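Long-range contact in CD180 antigen (Mus musculus, PDB 3T6Q), which is a Toll-like receptor family member that may cooperate with MD-1 and TLR4 in the innate response of B cells to bacterial lipopolysaccharide: residues A[70-75]-A[91-96]. Numbering follows the deposited sequence.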
loop_
_atom_site.group_PDB
_atom_site.type_symbol
_atom_site.label_atom_id
_atom_site.label_comp_id
_atom_site.label_asym_id
_atom_site.label_seq_id
_atom_site.Cartn_x
_atom_site.Cartn_y
_atom_site.Cartn_z
ATOM N N TYR A 70 2.091 -13.156 -6.944
ATOM C CA TYR A 70 1.051 -13.077 -5.918
ATOM C C TYR A 70 1.219 -14.131 -4.844
ATOM O O TYR A 70 0.740 -13.931 -3.738
ATOM C CB TYR A 70 -0.343 -13.237 -6.559
ATOM C CG TYR A 70 -0.711 -12.055 -7.451
ATOM C CD1 TYR A 70 -1.444 -10.984 -6.941
ATOM C CD2 TYR A 70 -0.304 -12.002 -8.792
ATOM C CE1 TYR A 70 -1.802 -9.900 -7.753
ATOM C CE2 TYR A 70 -0.617 -10.894 -9.604
ATOM C CZ TYR A 70 -1.376 -9.852 -9.075
ATOM O OH TYR A 70 -1.736 -8.751 -9.858
ATOM N N TRP A 71 1.865 -15.263 -5.154
ATOM C CA TRP A 71 1.942 -16.372 -4.206
ATOM C C TRP A 71 3.349 -16.900 -4.097
ATOM O O TRP A 71 3.959 -17.178 -5.098
ATOM C CB TRP A 71 1.027 -17.542 -4.640
ATOM C CG TRP A 71 -0.422 -17.127 -4.668
ATOM C CD1 TRP A 71 -1.151 -16.621 -5.762
ATOM C CD2 TRP A 71 -1.349 -17.064 -3.526
ATOM N NE1 TRP A 71 -2.448 -16.318 -5.384
ATOM C CE2 TRP A 71 -2.627 -16.543 -4.056
ATOM C CE3 TRP A 71 -1.260 -17.367 -2.180
ATOM C CZ2 TRP A 71 -3.737 -16.376 -3.247
ATOM C CZ3 TRP A 71 -2.394 -17.198 -1.381
ATOM C CH2 TRP A 71 -3.599 -16.711 -1.903
ATOM N N ILE A 72 3.815 -17.128 -2.873
ATOM C CA ILE A 72 5.103 -17.861 -2.656
ATOM C C ILE A 72 4.801 -19.093 -1.795
ATOM O O ILE A 72 4.584 -18.957 -0.587
ATOM C CB ILE A 72 6.160 -16.977 -1.938
ATOM C CG1 ILE A 72 6.259 -15.609 -2.633
ATOM C CG2 ILE A 72 7.533 -17.700 -1.905
ATOM C CD1 ILE A 72 7.370 -14.700 -2.057
ATOM N N HIS A 73 4.758 -20.265 -2.435
ATOM C CA HIS A 73 4.294 -21.505 -1.791
ATOM C C HIS A 73 5.407 -22.257 -1.094
ATOM O O HIS A 73 6.566 -21.824 -1.120
ATOM C CB HIS A 73 3.560 -22.418 -2.796
ATOM C CG HIS A 73 2.220 -21.859 -3.285
ATOM N ND1 HIS A 73 1.385 -21.155 -2.493
ATOM C CD2 HIS A 73 1.603 -21.931 -4.526
ATOM C CE1 HIS A 73 0.307 -20.769 -3.206
ATOM N NE2 HIS A 73 0.433 -21.262 -4.439
ATOM N N GLU A 74 5.055 -23.376 -0.452
ATOM C CA GLU A 74 6.022 -24.133 0.373
ATOM C C GLU A 74 7.289 -24.444 -0.413
ATOM O O GLU A 74 7.247 -24.684 -1.614
ATOM C CB GLU A 74 5.390 -25.408 0.968
ATOM C CG GLU A 74 4.982 -26.448 -0.063
ATOM C CD GLU A 74 3.853 -27.365 0.399
ATOM O OE1 GLU A 74 3.563 -28.325 -0.341
ATOM O OE2 GLU A 74 3.243 -27.129 1.465
ATOM N N ASP A 75 8.438 -24.373 0.261
ATOM C CA ASP A 75 9.713 -24.734 -0.359
ATOM C C ASP A 75 10.038 -24.089 -1.705
ATOM O O ASP A 75 10.769 -24.670 -2.513
ATOM C CB ASP A 75 9.783 -26.276 -0.503
ATOM C CG ASP A 75 9.611 -26.992 0.835
ATOM O OD1 ASP A 75 10.347 -26.653 1.784
ATOM O OD2 ASP A 75 8.732 -27.882 0.953
ATOM N N ASN A 91 6.370 -6.798 -5.749
ATOM C CA ASN A 91 5.468 -7.917 -6.094
ATOM C C ASN A 91 4.222 -7.844 -5.223
ATOM O O ASN A 91 4.320 -7.608 -4.020
ATOM C CB ASN A 91 6.178 -9.298 -5.927
ATOM C CG ASN A 91 7.156 -9.547 -7.019
ATOM O OD1 ASN A 91 6.756 -9.792 -8.180
ATOM N ND2 ASN A 91 8.446 -9.400 -6.709
ATOM N N PRO A 92 3.037 -8.043 -5.817
ATOM C CA PRO A 92 1.816 -7.886 -5.003
ATOM C C PRO A 92 1.450 -9.145 -4.180
ATOM O O PRO A 92 0.421 -9.828 -4.438
ATOM C CB PRO A 92 0.742 -7.590 -6.078
ATOM C CG PRO A 92 1.228 -8.399 -7.275
ATOM C CD PRO A 92 2.733 -8.192 -7.256
ATOM N N LEU A 93 2.266 -9.436 -3.170
ATOM C CA LEU A 93 2.215 -10.753 -2.534
ATOM C C LEU A 93 0.969 -10.882 -1.669
ATOM O O LEU A 93 0.705 -10.052 -0.829
ATOM C CB LEU A 93 3.457 -10.984 -1.648
ATOM C CG LEU A 93 4.805 -10.919 -2.372
ATOM C CD1 LEU A 93 5.981 -11.005 -1.398
ATOM C CD2 LEU A 93 4.865 -12.055 -3.392
ATOM N N ILE A 94 0.231 -11.964 -1.867
ATOM C CA ILE A 94 -0.930 -12.296 -1.032
ATOM C C ILE A 94 -0.496 -13.168 0.160
ATOM O O ILE A 94 -0.997 -13.005 1.262
ATOM C CB ILE A 94 -2.009 -13.024 -1.868
ATOM C CG1 ILE A 94 -2.457 -12.113 -3.033
ATOM C CG2 ILE A 94 -3.228 -13.424 -0.986
ATOM C CD1 ILE A 94 -3.246 -12.844 -4.103
ATOM N N PHE A 95 0.420 -14.103 -0.068
ATOM C CA PHE A 95 0.829 -14.982 1.040
ATOM C C PHE A 95 2.144 -15.615 0.754
ATOM O O PHE A 95 2.443 -15.943 -0.374
ATOM C CB PHE A 95 -0.203 -16.111 1.289
ATOM C CG PHE A 95 -0.114 -16.750 2.669
ATOM C CD1 PHE A 95 -0.645 -16.114 3.786
ATOM C CD2 PHE A 95 0.472 -18.025 2.834
ATOM C CE1 PHE A 95 -0.582 -16.713 5.044
ATOM C CE2 PHE A 95 0.540 -18.630 4.087
ATOM C CZ PHE A 95 0.011 -17.962 5.195
ATOM N N MET A 96 2.889 -15.870 1.820
ATOM C CA MET A 96 4.187 -16.489 1.687
ATOM C C MET A 96 4.233 -17.622 2.716
ATOM O O MET A 96 3.995 -17.413 3.925
ATOM C CB MET A 96 5.264 -15.427 1.947
ATOM C CG MET A 96 6.665 -16.003 2.003
ATOM S SD MET A 96 7.843 -14.631 2.133
ATOM C CE MET A 96 9.358 -15.470 1.708
#
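I94 pushes its side chain against the indole of W71 in a CH-pi contact, with CB over one face of the six-membered ring, offset toward the rim, 4.0 Å from its centroid and 10° off the normal. Both its branches touch the aromatic system: CG2, anti to the backbone N, comes within 3.4 Å of W71 CH2, while CD1 ends near W71 CZ2 and also reaches Y70 CB. CB of F95 adds another apolar contact at 3.6 Å from W71 CZ3, but chi1 of -160° carries the phenyl ring away from the indole. A second CH-pi contact puts CG of P92, the centre of an inverse gamma turn, over one face of the Y70 phenol, 3.6 Å from the ring centroid. Two nearly straight backbone hydrogen bonds join the segments, from I94 N to Y70 O (2.8 Å) and from I72 N to F95 O (3.1 Å), and pair W71 with F95 and I72 with M96 in parallel. On the other face of these short strands, I72 is buried and packs less closely: its CD1 lies 3.9 Å from L93 CD2, and its CB is 4.1 Å from M96 CG. F112 continues this apolar layer against L93 and M96. W71 itself stays partly exposed, its NE1 hydrogen-bonded to a glycerol, probably from the crystallisation liquor, but another protein chain packs on W71, F95 and I94; Y70 and P92, at the start of the contact, are likewise only partly exposed. The pairing joins LRR 2 to LRR 3 within a three-strand parallel sheet, 47-48, 71-72 and 95-96, that spans LRR 1 to LRR 3 of the leucine-rich-repeat solenoid of Toll-like receptor ectodomains.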